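PDZ domain protein (Parabacteroides distasonis, PDB 4L8N) is of unknown function, but combines PDZ domains at both ends with a central DUF4136 domain and binds magnesium. Local coordinates at residues 72-81 with 91-99; 306-314 with 410-418. One frame throughout, in Å; residues are numbered along the deposited sequence.

Overall arrangement
Contact 1 (72-81 with 91-99) closes within a hairpin of the N-terminal PDZ domain, joining neighbouring strands 78-84 and 91-101 of a six-stranded antiparallel sheet. Contact 2 (306-314 with 410-418) opens some 200 residues later. It sets the end of strand 298-309, part of a mixed sheet of eleven strands, and strand 312-315 against the loop between helix 395-402 and strand 429-435. The centres of contact 1 and contact 2 lie about 30 Å apart and their nearest atoms about 8 Å apart, without touching. The two contacts share no sheet: the first is a local strand pairing, whereas the second ties together parts separated by 95 residues, and both lie away from the residues that bind magnesium.

Contact 1: 72-81 with 91-99; sequences NPAGRNDVLL and KQVLVKKDC
Lys97, at the break in strand 91-101, reaches into the turn that precedes strand 78-84, and each part of its chain meets something there. CB rests 3.4 Å from Asn77 O, and CG runs on past the same carbonyl. The lysine chain crosses that of Asn72 at about a right angle, CD 3.4 Å from Asn72 OD1. It then bends about CG-CD (chi3 -88°), which brings CE back beside Asn77 O and carries NZ into the turn. There NZ donates to Pro73 O at 2.7 Å, in the carbonyl plane, and more loosely to Arg76 O, tilted from that carbonyl's plane. NZ also donates to a water, which in turn donates a hydrogen bond to Ala74 O. The ammonium thus draws the carbonyls of Pro73 and Arg76 directly, and that of Ala74 through the water, toward one positive charge, which probably steadies the turn.

Beyond it the segments pair as the antiparallel hairpin of a PDZ domain. Val79 and Val95 form one hydrogen-bonded pair, with Val95 N 2.7 Å from Val79 O, and Leu81 and Val93 form the next. These four residues face the buried side of the sheet, where Val93 and Val95 meet Ala43 and Ala40 of helix 39-43 and Val79 and Leu81 meet strand 50-54.

On the other face, Leu94 crosses Asp78 at about a right angle: CD1 lies against Asp78 CB and CD2 is 3.4 Å from Asp78 OD2. Asp78 and Lys96 run alongside each other in the same direction, the carboxylate next to the lysine methylenes; the charges come no nearer than 4.3 Å, between Asp78 OD2 and Lys96 NZ. Farther along, the Gln92 side chain crosses that of Leu80, its NE2 3.4 Å from Leu80 CD2, while its OE1 is hydrogen-bonded to Thr82.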
ATOM      1  N   ASN A  72      -7.685 -26.974  29.910  1.00 96.05           N
ATOM      2  CA  ASN A  72      -6.696 -27.681  30.727  1.00 96.20           C
ATOM      3  C   ASN A  72      -7.331 -28.052  32.088  1.00101.97           C
ATOM      4  O   ASN A  72      -7.007 -27.417  33.101  1.00102.37           O
ATOM      5  CB  ASN A  72      -5.419 -26.855  30.896  1.00 95.66           C
ATOM      6  CG  ASN A  72      -4.257 -27.675  31.406  1.00119.31           C
ATOM      7  OD1 ASN A  72      -3.511 -28.297  30.637  1.00114.87           O
ATOM      8  ND2 ASN A  72      -4.090 -27.705  32.718  1.00109.27           N
ATOM      9  N   PRO A  73      -8.260 -29.048  32.141  1.00 99.93           N
ATOM     10  CA  PRO A  73      -8.896 -29.385  33.431  1.00102.76           C
ATOM     11  C   PRO A  73      -7.924 -30.014  34.423  1.00109.16           C
ATOM     12  O   PRO A  73      -6.874 -30.538  34.030  1.00105.79           O
ATOM     13  CB  PRO A  73     -10.009 -30.372  33.046  1.00105.10           C
ATOM     14  CG  PRO A  73     -10.153 -30.272  31.561  1.00107.06           C
ATOM     15  CD  PRO A  73      -8.785 -29.909  31.062  1.00100.38           C
ATOM     16  N   ALA A  74      -8.266 -29.934  35.722  1.00111.45           N
ATOM     17  CA  ALA A  74      -7.432 -30.500  36.784  1.00113.76           C
ATOM     18  C   ALA A  74      -7.577 -32.030  36.834  1.00121.36           C
ATOM     19  O   ALA A  74      -6.610 -32.743  36.526  1.00119.46           O
ATOM     20  CB  ALA A  74      -7.781 -29.874  38.126  1.00116.98           C
ATOM     21  N   GLY A  75      -8.790 -32.499  37.154  1.00122.60           N
ATOM     22  CA  GLY A  75      -9.142 -33.913  37.282  1.00125.18           C
ATOM     23  C   GLY A  75      -9.036 -34.722  36.004  1.00129.49           C
ATOM     24  O   GLY A  75      -8.500 -35.838  36.017  1.00130.00           O
ATOM     25  N   ARG A  76      -9.559 -34.163  34.891  1.00124.39           N
ATOM     26  CA  ARG A  76      -9.548 -34.780  33.562  1.00121.79           C
ATOM     27  C   ARG A  76      -8.132 -34.749  32.984  1.00123.24           C
ATOM     28  O   ARG A  76      -7.329 -33.894  33.376  1.00123.20           O
ATOM     29  CB  ARG A  76     -10.541 -34.045  32.634  1.00119.53           C
ATOM     30  CG  ARG A  76     -11.027 -34.880  31.457  1.00125.91           C
ATOM     31  CD  ARG A  76     -12.182 -34.250  30.702  1.00133.42           C
ATOM     32  NE  ARG A  76     -12.455 -34.986  29.464  1.00142.22           N
ATOM     33  CZ  ARG A  76     -13.302 -36.008  29.355  1.00159.89           C
ATOM     34  NH1 ARG A  76     -14.003 -36.415  30.407  1.00151.54           N
ATOM     35  NH2 ARG A  76     -13.462 -36.623  28.190  1.00144.01           N
ATOM     36  N   ASN A  77      -7.820 -35.684  32.065  1.00117.28           N
ATOM     37  CA  ASN A  77      -6.516 -35.724  31.391  1.00113.49           C
ATOM     38  C   ASN A  77      -6.658 -35.641  29.861  1.00113.20           C
ATOM     39  O   ASN A  77      -5.789 -35.060  29.199  1.00110.08           O
ATOM     40  CB  ASN A  77      -5.722 -36.957  31.784  1.00111.26           C
ATOM     41  CG  ASN A  77      -4.476 -36.619  32.563  1.00121.01           C
ATOM     42  OD1 ASN A  77      -4.341 -35.530  33.142  1.00113.84           O
ATOM     43  ND2 ASN A  77      -3.540 -37.549  32.602  1.00107.38           N
ATOM     44  N   ASP A  78      -7.742 -36.229  29.313  1.00108.32           N
ATOM     45  CA  ASP A  78      -8.039 -36.236  27.884  1.00105.20           C
ATOM     46  C   ASP A  78      -9.201 -35.290  27.628  1.00103.69           C
ATOM     47  O   ASP A  78     -10.263 -35.470  28.227  1.00106.46           O
ATOM     48  CB  ASP A  78      -8.344 -37.673  27.400  1.00108.73           C
ATOM     49  CG  ASP A  78      -7.118 -38.549  27.117  1.00127.01           C
ATOM     50  OD1 ASP A  78      -5.989 -38.163  27.530  1.00127.30           O
ATOM     51  OD2 ASP A  78      -7.286 -39.633  26.509  1.00135.96           O
ATOM     52  N   VAL A  79      -8.990 -34.253  26.784  1.00 92.25           N
ATOM     53  CA  VAL A  79     -10.009 -33.245  26.464  1.00 89.44           C
ATOM     54  C   VAL A  79     -10.698 -33.602  25.151  1.00 89.35           C
ATOM     55  O   VAL A  79     -10.039 -33.693  24.107  1.00 87.37           O
ATOM     56  CB  VAL A  79      -9.472 -31.785  26.429  1.00 90.62           C
ATOM     57  CG1 VAL A  79     -10.605 -30.778  26.611  1.00 90.58           C
ATOM     58  CG2 VAL A  79      -8.403 -31.560  27.487  1.00 90.72           C
ATOM     59  N   LEU A  80     -12.024 -33.809  25.214  1.00 84.88           N
ATOM     60  CA  LEU A  80     -12.857 -34.092  24.050  1.00 83.63           C
ATOM     61  C   LEU A  80     -13.269 -32.757  23.407  1.00 86.50           C
ATOM     62  O   LEU A  80     -13.873 -31.894  24.061  1.00 87.32           O
ATOM     63  CB  LEU A  80     -14.091 -34.951  24.398  1.00 85.60           C
ATOM     64  CG  LEU A  80     -14.961 -35.380  23.204  1.00 88.87           C
ATOM     65  CD1 LEU A  80     -14.172 -36.229  22.194  1.00 86.99           C
ATOM     66  CD2 LEU A  80     -16.191 -36.116  23.664  1.00 91.92           C
ATOM     67  N   LEU A  81     -12.919 -32.589  22.126  1.00 79.13           N
ATOM     68  CA  LEU A  81     -13.188 -31.360  21.401  1.00 75.66           C
ATOM     69  C   LEU A  81     -14.148 -31.570  20.249  1.00 76.71           C
ATOM     70  O   LEU A  81     -14.082 -32.575  19.543  1.00 76.30           O
ATOM     71  CB  LEU A  81     -11.850 -30.819  20.873  1.00 72.94           C
ATOM     72  CG  LEU A  81     -11.225 -29.592  21.554  1.00 76.40           C
ATOM     73  CD1 LEU A  81     -11.226 -29.689  23.072  1.00 77.96           C
ATOM     74  CD2 LEU A  81      -9.813 -29.368  21.049  1.00 75.53           C
ATOM     75  N   LYS A  91     -17.041 -32.476  14.078  1.00 80.60           N
ATOM     76  CA  LYS A  91     -16.067 -33.558  14.253  1.00 78.90           C
ATOM     77  C   LYS A  91     -15.697 -33.701  15.737  1.00 81.11           C
ATOM     78  O   LYS A  91     -15.476 -32.701  16.425  1.00 79.38           O
ATOM     79  CB  LYS A  91     -14.827 -33.243  13.391  1.00 78.85           C
ATOM     80  CG  LYS A  91     -13.595 -34.120  13.515  1.00 90.96           C
ATOM     81  CD  LYS A  91     -12.422 -33.308  12.951  1.00100.05           C
ATOM     82  CE  LYS A  91     -11.335 -34.134  12.310  1.00109.55           C
ATOM     83  NZ  LYS A  91     -10.607 -33.355  11.269  1.00110.53           N
ATOM     84  N   GLN A  92     -15.662 -34.947  16.234  1.00 78.30           N
ATOM     85  CA  GLN A  92     -15.256 -35.214  17.612  1.00 78.11           C
ATOM     86  C   GLN A  92     -13.773 -35.549  17.635  1.00 79.06           C
ATOM     87  O   GLN A  92     -13.328 -36.387  16.854  1.00 78.30           O
ATOM     88  CB  GLN A  92     -16.093 -36.331  18.248  1.00 81.76           C
ATOM     89  CG  GLN A  92     -17.559 -35.956  18.503  1.00 86.76           C
ATOM     90  CD  GLN A  92     -17.730 -34.788  19.451  1.00 96.54           C
ATOM     91  OE1 GLN A  92     -17.906 -33.639  19.021  1.00 90.17           O
ATOM     92  NE2 GLN A  92     -17.712 -35.058  20.756  1.00 80.20           N
ATOM     93  N   VAL A  93     -12.992 -34.848  18.466  1.00 74.35           N
ATOM     94  CA  VAL A  93     -11.553 -35.106  18.558  1.00 73.51           C
ATOM     95  C   VAL A  93     -11.148 -35.236  20.038  1.00 80.80           C
ATOM     96  O   VAL A  93     -11.314 -34.271  20.794  1.00 82.15           O
ATOM     97  CB  VAL A  93     -10.664 -34.048  17.834  1.00 74.63           C
ATOM     98  CG1 VAL A  93      -9.192 -34.441  17.906  1.00 73.91           C
ATOM     99  CG2 VAL A  93     -11.082 -33.821  16.380  1.00 72.92           C
ATOM    100  N   LEU A  94     -10.606 -36.407  20.445  1.00 76.58           N
ATOM    101  CA  LEU A  94     -10.111 -36.557  21.802  1.00 77.29           C
ATOM    102  C   LEU A  94      -8.617 -36.198  21.836  1.00 80.23           C
ATOM    103  O   LEU A  94      -7.781 -36.916  21.257  1.00 79.04           O
ATOM    104  CB  LEU A  94     -10.346 -37.965  22.356  1.00 79.83           C
ATOM    105  CG  LEU A  94      -9.946 -38.157  23.825  1.00 86.33           C
ATOM    106  CD1 LEU A  94     -10.993 -37.566  24.766  1.00 88.47           C
ATOM    107  CD2 LEU A  94      -9.739 -39.609  24.137  1.00 91.59           C
ATOM    108  N   VAL A  95      -8.280 -35.100  22.531  1.00 75.14           N
ATOM    109  CA  VAL A  95      -6.896 -34.654  22.598  1.00 72.56           C
ATOM    110  C   VAL A  95      -6.284 -35.050  23.948  1.00 79.57           C
ATOM    111  O   VAL A  95      -6.731 -34.599  25.001  1.00 79.55           O
ATOM    112  CB  VAL A  95      -6.766 -33.133  22.290  1.00 73.34           C
ATOM    113  CG1 VAL A  95      -5.343 -32.624  22.502  1.00 71.80           C
ATOM    114  CG2 VAL A  95      -7.224 -32.834  20.878  1.00 71.43           C
ATOM    115  N   LYS A  96      -5.225 -35.875  23.891  1.00 78.46           N
ATOM    116  CA  LYS A  96      -4.469 -36.295  25.065  1.00 80.16           C
ATOM    117  C   LYS A  96      -3.556 -35.131  25.468  1.00 85.03           C
ATOM    118  O   LYS A  96      -3.169 -34.327  24.609  1.00 84.68           O
ATOM    119  CB  LYS A  96      -3.694 -37.610  24.803  1.00 83.23           C
ATOM    120  CG  LYS A  96      -4.618 -38.775  24.393  1.00102.67           C
ATOM    121  CD  LYS A  96      -4.015 -40.177  24.538  1.00113.91           C
ATOM    122  CE  LYS A  96      -5.108 -41.228  24.416  1.00127.60           C
ATOM    123  NZ  LYS A  96      -4.640 -42.598  24.768  1.00133.92           N
ATOM    124  N   LYS A  97      -3.278 -34.987  26.769  1.00 82.82           N
ATOM    125  CA  LYS A  97      -2.445 -33.891  27.264  1.00 82.34           C
ATOM    126  C   LYS A  97      -0.976 -34.252  27.195  1.00 85.17           C
ATOM    127  O   LYS A  97      -0.612 -35.437  27.195  1.00 85.27           O
ATOM    128  CB  LYS A  97      -2.821 -33.507  28.704  1.00 87.86           C
ATOM    129  CG  LYS A  97      -3.278 -32.060  28.861  1.00105.54           C
ATOM    130  CD  LYS A  97      -3.614 -31.716  30.315  1.00117.01           C
ATOM    131  CE  LYS A  97      -5.040 -31.998  30.728  1.00122.73           C
ATOM    132  NZ  LYS A  97      -5.252 -31.704  32.169  1.00128.23           N
ATOM    133  N   ASP A  98      -0.129 -33.220  27.129  1.00 79.64           N
ATOM    134  CA  ASP A  98       1.306 -33.410  27.115  1.00 78.39           C
ATOM    135  C   ASP A  98       1.830 -32.844  28.418  1.00 81.70           C
ATOM    136  O   ASP A  98       1.771 -31.634  28.672  1.00 79.16           O
ATOM    137  CB  ASP A  98       1.953 -32.808  25.858  1.00 78.42           C
ATOM    138  CG  ASP A  98       1.432 -33.428  24.572  1.00 86.10           C
ATOM    139  OD1 ASP A  98       1.448 -34.685  24.465  1.00 87.45           O
ATOM    140  OD2 ASP A  98       0.990 -32.661  23.680  1.00 85.90           O
ATOM    141  N   CYS A  99       2.258 -33.769  29.283  1.00 80.15           N
ATOM    142  CA  CYS A  99       2.688 -33.471  30.630  1.00 81.38           C
ATOM    143  C   CYS A  99       4.161 -33.732  30.814  1.00 83.31           C
ATOM    144  O   CYS A  99       4.729 -34.595  30.150  1.00 82.72           O
ATOM    145  CB  CYS A  99       1.860 -34.286  31.611  1.00 84.56           C
ATOM    146  SG  CYS A  99       0.108 -34.426  31.161  1.00 89.75           S
TER
HETATM  147  O   HOH W   1      -4.604 -32.679  34.694  1.00 94.71           O

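Contact 2: 306-314 with 410-418; sequences TYNYTGISY and AFSYLYYFA
The Tyr314 ring has Phe411 CE1 over the centre of one face and Ile312 CG2 toward the rim of the opposite face, with Tyr413 OH at its edge. Phe411 meets it as a T-shaped pair: the planes stand at 89° with centroids 5.5 Å apart, and the edge belongs to Phe411. The Phe417 ring, carried by the type I turn from Tyr415 to Ala418, turns its edge to Thr306 O and Asn308 OD1, and its CZ is 3.6 Å from Thr306 CG2; the Asn308 amide and ring planes are 76° apart.

The loop between helix 395-402 and strand 429-435 thus packs on the end of strand 298-309 and on strand 312-315. Asn308 grips its 3-10 segment 412-414 twice. Its backbone N donates to Leu414 O at 2.7 Å. With CG beside the backbone N (chi1 -88°), the amide reaches Tyr413 O, ND2 donating at 2.8 Å almost straight along the carbonyl bond. That oxygen also takes the N-H of Tyr416, and ND2 has a further partner in Asn427. Tyr314 OH donates to Tyr413 OH at 2.6 Å. In this buried join, the two linked hydroxyls lead to the Glu107 carboxylate, hydrogen-bonded to Tyr413 OH and Thr310 OG1, whose charge would probably polarise them.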
ATOM      1  N   THR A 306      16.278 -28.860  14.501  1.00 50.36           N
ATOM      2  CA  THR A 306      16.681 -30.235  14.284  1.00 50.76           C
ATOM      3  C   THR A 306      17.617 -30.600  15.407  1.00 55.38           C
ATOM      4  O   THR A 306      18.583 -29.895  15.639  1.00 55.20           O
ATOM      5  CB  THR A 306      17.307 -30.462  12.901  1.00 59.92           C
ATOM      6  OG1 THR A 306      16.385 -30.050  11.895  1.00 60.65           O
ATOM      7  CG2 THR A 306      17.689 -31.928  12.666  1.00 55.24           C
ATOM      8  N   TYR A 307      17.338 -31.696  16.106  1.00 52.67           N
ATOM      9  CA  TYR A 307      18.203 -32.167  17.175  1.00 52.57           C
ATOM     10  C   TYR A 307      18.187 -33.682  17.255  1.00 55.18           C
ATOM     11  O   TYR A 307      17.261 -34.312  16.747  1.00 54.68           O
ATOM     12  CB  TYR A 307      17.820 -31.533  18.530  1.00 54.97           C
ATOM     13  CG  TYR A 307      16.449 -31.897  19.072  1.00 57.83           C
ATOM     14  CD1 TYR A 307      15.317 -31.177  18.698  1.00 59.54           C
ATOM     15  CD2 TYR A 307      16.301 -32.870  20.056  1.00 59.48           C
ATOM     16  CE1 TYR A 307      14.058 -31.487  19.207  1.00 59.95           C
ATOM     17  CE2 TYR A 307      15.053 -33.157  20.610  1.00 61.57           C
ATOM     18  CZ  TYR A 307      13.931 -32.471  20.171  1.00 69.02           C
ATOM     19  OH  TYR A 307      12.689 -32.743  20.694  1.00 73.61           O
ATOM     20  N   ASN A 308      19.226 -34.265  17.887  1.00 52.35           N
ATOM     21  CA  ASN A 308      19.300 -35.705  18.183  1.00 51.63           C
ATOM     22  C   ASN A 308      18.430 -35.948  19.403  1.00 57.40           C
ATOM     23  O   ASN A 308      18.675 -35.355  20.469  1.00 57.40           O
ATOM     24  CB  ASN A 308      20.741 -36.183  18.443  1.00 45.66           C
ATOM     25  CG  ASN A 308      21.551 -36.610  17.244  1.00 59.20           C
ATOM     26  OD1 ASN A 308      21.052 -36.951  16.161  1.00 46.37           O
ATOM     27  ND2 ASN A 308      22.843 -36.661  17.447  1.00 53.69           N
ATOM     28  N   TYR A 309      17.384 -36.774  19.227  1.00 54.77           N
ATOM     29  CA  TYR A 309      16.431 -37.125  20.256  1.00 55.71           C
ATOM     30  C   TYR A 309      16.691 -38.526  20.827  1.00 61.95           C
ATOM     31  O   TYR A 309      16.768 -39.501  20.071  1.00 62.41           O
ATOM     32  CB  TYR A 309      15.021 -37.044  19.669  1.00 56.43           C
ATOM     33  CG  TYR A 309      13.935 -37.569  20.584  1.00 58.15           C
ATOM     34  CD1 TYR A 309      13.482 -36.817  21.663  1.00 61.08           C
ATOM     35  CD2 TYR A 309      13.344 -38.811  20.358  1.00 58.10           C
ATOM     36  CE1 TYR A 309      12.480 -37.291  22.504  1.00 61.91           C
ATOM     37  CE2 TYR A 309      12.328 -39.285  21.179  1.00 59.85           C
ATOM     38  CZ  TYR A 309      11.903 -38.523  22.256  1.00 66.17           C
ATOM     39  OH  TYR A 309      10.892 -38.968  23.070  1.00 65.53           O
ATOM     40  N   THR A 310      16.778 -38.618  22.168  1.00 59.30           N
ATOM     41  CA  THR A 310      16.942 -39.867  22.921  1.00 59.73           C
ATOM     42  C   THR A 310      15.697 -40.092  23.821  1.00 67.64           C
ATOM     43  O   THR A 310      15.316 -41.228  24.073  1.00 70.70           O
ATOM     44  CB  THR A 310      18.230 -39.884  23.752  1.00 60.92           C
ATOM     45  OG1 THR A 310      18.069 -39.020  24.876  1.00 65.97           O
ATOM     46  CG2 THR A 310      19.483 -39.530  22.952  1.00 53.96           C
ATOM     47  N   GLY A 311      15.090 -39.013  24.297  1.00 62.59           N
ATOM     48  CA  GLY A 311      13.910 -39.078  25.149  1.00 62.24           C
ATOM     49  C   GLY A 311      14.179 -38.788  26.606  1.00 65.05           C
ATOM     50  O   GLY A 311      13.258 -38.869  27.413  1.00 64.99           O
ATOM     51  N   ILE A 312      15.439 -38.458  26.959  1.00 61.97           N
ATOM     52  CA  ILE A 312      15.857 -38.174  28.338  1.00 62.77           C
ATOM     53  C   ILE A 312      15.510 -36.726  28.702  1.00 66.30           C
ATOM     54  O   ILE A 312      15.744 -35.799  27.916  1.00 63.98           O
ATOM     55  CB  ILE A 312      17.390 -38.461  28.567  1.00 65.86           C
ATOM     56  CG1 ILE A 312      17.763 -39.931  28.292  1.00 66.66           C
ATOM     57  CG2 ILE A 312      17.869 -38.050  29.975  1.00 66.82           C
ATOM     58  CD1 ILE A 312      19.252 -40.154  27.846  1.00 70.97           C
ATOM     59  N   SER A 313      14.964 -36.553  29.913  1.00 64.34           N
ATOM     60  CA  SER A 313      14.692 -35.276  30.551  1.00 64.31           C
ATOM     61  C   SER A 313      15.667 -35.154  31.748  1.00 71.30           C
ATOM     62  O   SER A 313      15.924 -36.147  32.430  1.00 73.05           O
ATOM     63  CB  SER A 313      13.231 -35.180  30.952  1.00 67.47           C
ATOM     64  OG  SER A 313      12.433 -35.067  29.783  1.00 71.66           O
ATOM     65  N   TYR A 314      16.282 -33.982  31.933  1.00 68.50           N
ATOM     66  CA  TYR A 314      17.312 -33.754  32.959  1.00 69.77           C
ATOM     67  C   TYR A 314      16.790 -32.836  34.067  1.00 79.41           C
ATOM     68  O   TYR A 314      15.877 -32.044  33.807  1.00 79.73           O
ATOM     69  CB  TYR A 314      18.581 -33.139  32.306  1.00 68.55           C
ATOM     70  CG  TYR A 314      19.147 -33.935  31.144  1.00 67.32           C
ATOM     71  CD1 TYR A 314      18.715 -33.711  29.842  1.00 66.14           C
ATOM     72  CD2 TYR A 314      20.113 -34.912  31.347  1.00 69.33           C
ATOM     73  CE1 TYR A 314      19.212 -34.454  28.774  1.00 65.31           C
ATOM     74  CE2 TYR A 314      20.626 -35.655  30.286  1.00 67.89           C
ATOM     75  CZ  TYR A 314      20.185 -35.413  28.997  1.00 70.42           C
ATOM     76  OH  TYR A 314      20.699 -36.130  27.940  1.00 66.33           O
ATOM     77  N   ALA A 410      29.199 -31.692  26.838  1.00 67.49           N
ATOM     78  CA  ALA A 410      28.361 -32.859  27.095  1.00 66.37           C
ATOM     79  C   ALA A 410      27.051 -32.841  26.301  1.00 68.85           C
ATOM     80  O   ALA A 410      26.675 -33.871  25.726  1.00 68.41           O
ATOM     81  CB  ALA A 410      28.060 -32.958  28.576  1.00 68.64           C
ATOM     82  N   PHE A 411      26.391 -31.662  26.210  1.00 63.41           N
ATOM     83  CA  PHE A 411      25.126 -31.542  25.506  1.00 60.62           C
ATOM     84  C   PHE A 411      25.298 -31.386  23.995  1.00 60.51           C
ATOM     85  O   PHE A 411      24.300 -31.438  23.275  1.00 60.04           O
ATOM     86  CB  PHE A 411      24.293 -30.400  26.087  1.00 63.17           C
ATOM     87  CG  PHE A 411      23.802 -30.639  27.502  1.00 66.92           C
ATOM     88  CD1 PHE A 411      22.776 -31.548  27.760  1.00 69.74           C
ATOM     89  CD2 PHE A 411      24.337 -29.927  28.571  1.00 71.26           C
ATOM     90  CE1 PHE A 411      22.321 -31.762  29.063  1.00 71.65           C
ATOM     91  CE2 PHE A 411      23.860 -30.127  29.877  1.00 74.71           C
ATOM     92  CZ  PHE A 411      22.856 -31.043  30.109  1.00 72.32           C
ATOM     93  N   SER A 412      26.531 -31.299  23.492  1.00 55.74           N
ATOM     94  CA  SER A 412      26.770 -31.175  22.035  1.00 54.24           C
ATOM     95  C   SER A 412      26.263 -32.418  21.244  1.00 57.01           C
ATOM     96  O   SER A 412      26.162 -32.346  20.024  1.00 57.16           O
ATOM     97  CB  SER A 412      28.249 -30.914  21.725  1.00 54.31           C
ATOM     98  OG  SER A 412      29.041 -32.064  21.982  1.00 54.57           O
ATOM     99  N   TYR A 413      25.932 -33.524  21.939  1.00 53.34           N
ATOM    100  CA  TYR A 413      25.385 -34.766  21.373  1.00 52.55           C
ATOM    101  C   TYR A 413      24.063 -34.463  20.630  1.00 57.29           C
ATOM    102  O   TYR A 413      23.713 -35.152  19.672  1.00 57.43           O
ATOM    103  CB  TYR A 413      25.181 -35.838  22.481  1.00 54.24           C
ATOM    104  CG  TYR A 413      23.896 -35.714  23.287  1.00 55.64           C
ATOM    105  CD1 TYR A 413      22.719 -36.329  22.862  1.00 56.48           C
ATOM    106  CD2 TYR A 413      23.863 -34.997  24.483  1.00 57.12           C
ATOM    107  CE1 TYR A 413      21.530 -36.198  23.584  1.00 56.71           C
ATOM    108  CE2 TYR A 413      22.681 -34.860  25.214  1.00 58.08           C
ATOM    109  CZ  TYR A 413      21.519 -35.470  24.764  1.00 61.61           C
ATOM    110  OH  TYR A 413      20.361 -35.366  25.490  1.00 58.71           O
ATOM    111  N   LEU A 414      23.345 -33.420  21.078  1.00 52.95           N
ATOM    112  CA  LEU A 414      22.111 -32.950  20.469  1.00 51.74           C
ATOM    113  C   LEU A 414      22.327 -32.588  19.014  1.00 53.72           C
ATOM    114  O   LEU A 414      21.369 -32.655  18.232  1.00 52.45           O
ATOM    115  CB  LEU A 414      21.565 -31.732  21.235  1.00 52.04           C
ATOM    116  CG  LEU A 414      21.032 -32.027  22.650  1.00 57.08           C
ATOM    117  CD1 LEU A 414      20.992 -30.769  23.472  1.00 58.29           C
ATOM    118  CD2 LEU A 414      19.679 -32.731  22.620  1.00 53.62           C
ATOM    119  N   TYR A 415      23.592 -32.239  18.635  1.00 48.74           N
ATOM    120  CA  TYR A 415      23.923 -31.860  17.261  1.00 47.08           C
ATOM    121  C   TYR A 415      24.997 -32.780  16.652  1.00 50.81           C
ATOM    122  O   TYR A 415      25.686 -32.384  15.722  1.00 49.11           O
ATOM    123  CB  TYR A 415      24.337 -30.374  17.208  1.00 47.93           C
ATOM    124  CG  TYR A 415      23.192 -29.430  17.514  1.00 49.31           C
ATOM    125  CD1 TYR A 415      22.095 -29.330  16.660  1.00 50.78           C
ATOM    126  CD2 TYR A 415      23.153 -28.707  18.710  1.00 49.68           C
ATOM    127  CE1 TYR A 415      21.024 -28.482  16.949  1.00 49.47           C
ATOM    128  CE2 TYR A 415      22.080 -27.866  19.016  1.00 49.22           C
ATOM    129  CZ  TYR A 415      21.030 -27.738  18.118  1.00 55.16           C
ATOM    130  OH  TYR A 415      19.982 -26.889  18.366  1.00 56.79           O
ATOM    131  N   TYR A 416      25.059 -34.044  17.100  1.00 51.29           N
ATOM    132  CA  TYR A 416      26.045 -35.016  16.620  1.00 52.72           C
ATOM    133  C   TYR A 416      25.840 -35.477  15.175  1.00 58.42           C
ATOM    134  O   TYR A 416      26.724 -36.153  14.636  1.00 60.81           O
ATOM    135  CB  TYR A 416      26.120 -36.220  17.548  1.00 54.95           C
ATOM    136  CG  TYR A 416      27.368 -36.167  18.383  1.00 59.23           C
ATOM    137  CD1 TYR A 416      27.814 -34.961  18.931  1.00 61.91           C
ATOM    138  CD2 TYR A 416      28.166 -37.293  18.550  1.00 61.75           C
ATOM    139  CE1 TYR A 416      29.004 -34.886  19.649  1.00 65.44           C
ATOM    140  CE2 TYR A 416      29.383 -37.223  19.234  1.00 64.42           C
ATOM    141  CZ  TYR A 416      29.777 -36.025  19.816  1.00 76.24           C
ATOM    142  OH  TYR A 416      30.936 -35.959  20.546  1.00 84.00           O
ATOM    143  N   PHE A 417      24.733 -35.083  14.542  1.00 52.49           N
ATOM    144  CA  PHE A 417      24.440 -35.421  13.161  1.00 52.52           C
ATOM    145  C   PHE A 417      25.157 -34.412  12.202  1.00 58.59           C
ATOM    146  O   PHE A 417      25.197 -34.635  10.984  1.00 59.97           O
ATOM    147  CB  PHE A 417      22.899 -35.432  12.935  1.00 53.77           C
ATOM    148  CG  PHE A 417      22.228 -34.104  13.233  1.00 54.66           C
ATOM    149  CD1 PHE A 417      22.230 -33.076  12.293  1.00 56.69           C
ATOM    150  CD2 PHE A 417      21.647 -33.862  14.474  1.00 55.92           C
ATOM    151  CE1 PHE A 417      21.694 -31.824  12.602  1.00 57.41           C
ATOM    152  CE2 PHE A 417      21.087 -32.616  14.772  1.00 57.95           C
ATOM    153  CZ  PHE A 417      21.113 -31.608  13.838  1.00 55.91           C
ATOM    154  N   ALA A 418      25.689 -33.301  12.754  1.00 53.13           N
ATOM    155  CA  ALA A 418      26.344 -32.231  11.995  1.00 51.41           C
ATOM    156  C   ALA A 418      27.862 -32.439  11.948  1.00 55.27           C
ATOM    157  O   ALA A 418      28.454 -32.714  12.993  1.00 55.02           O
ATOM    158  CB  ALA A 418      26.002 -30.882  12.612  1.00 51.42           C
TER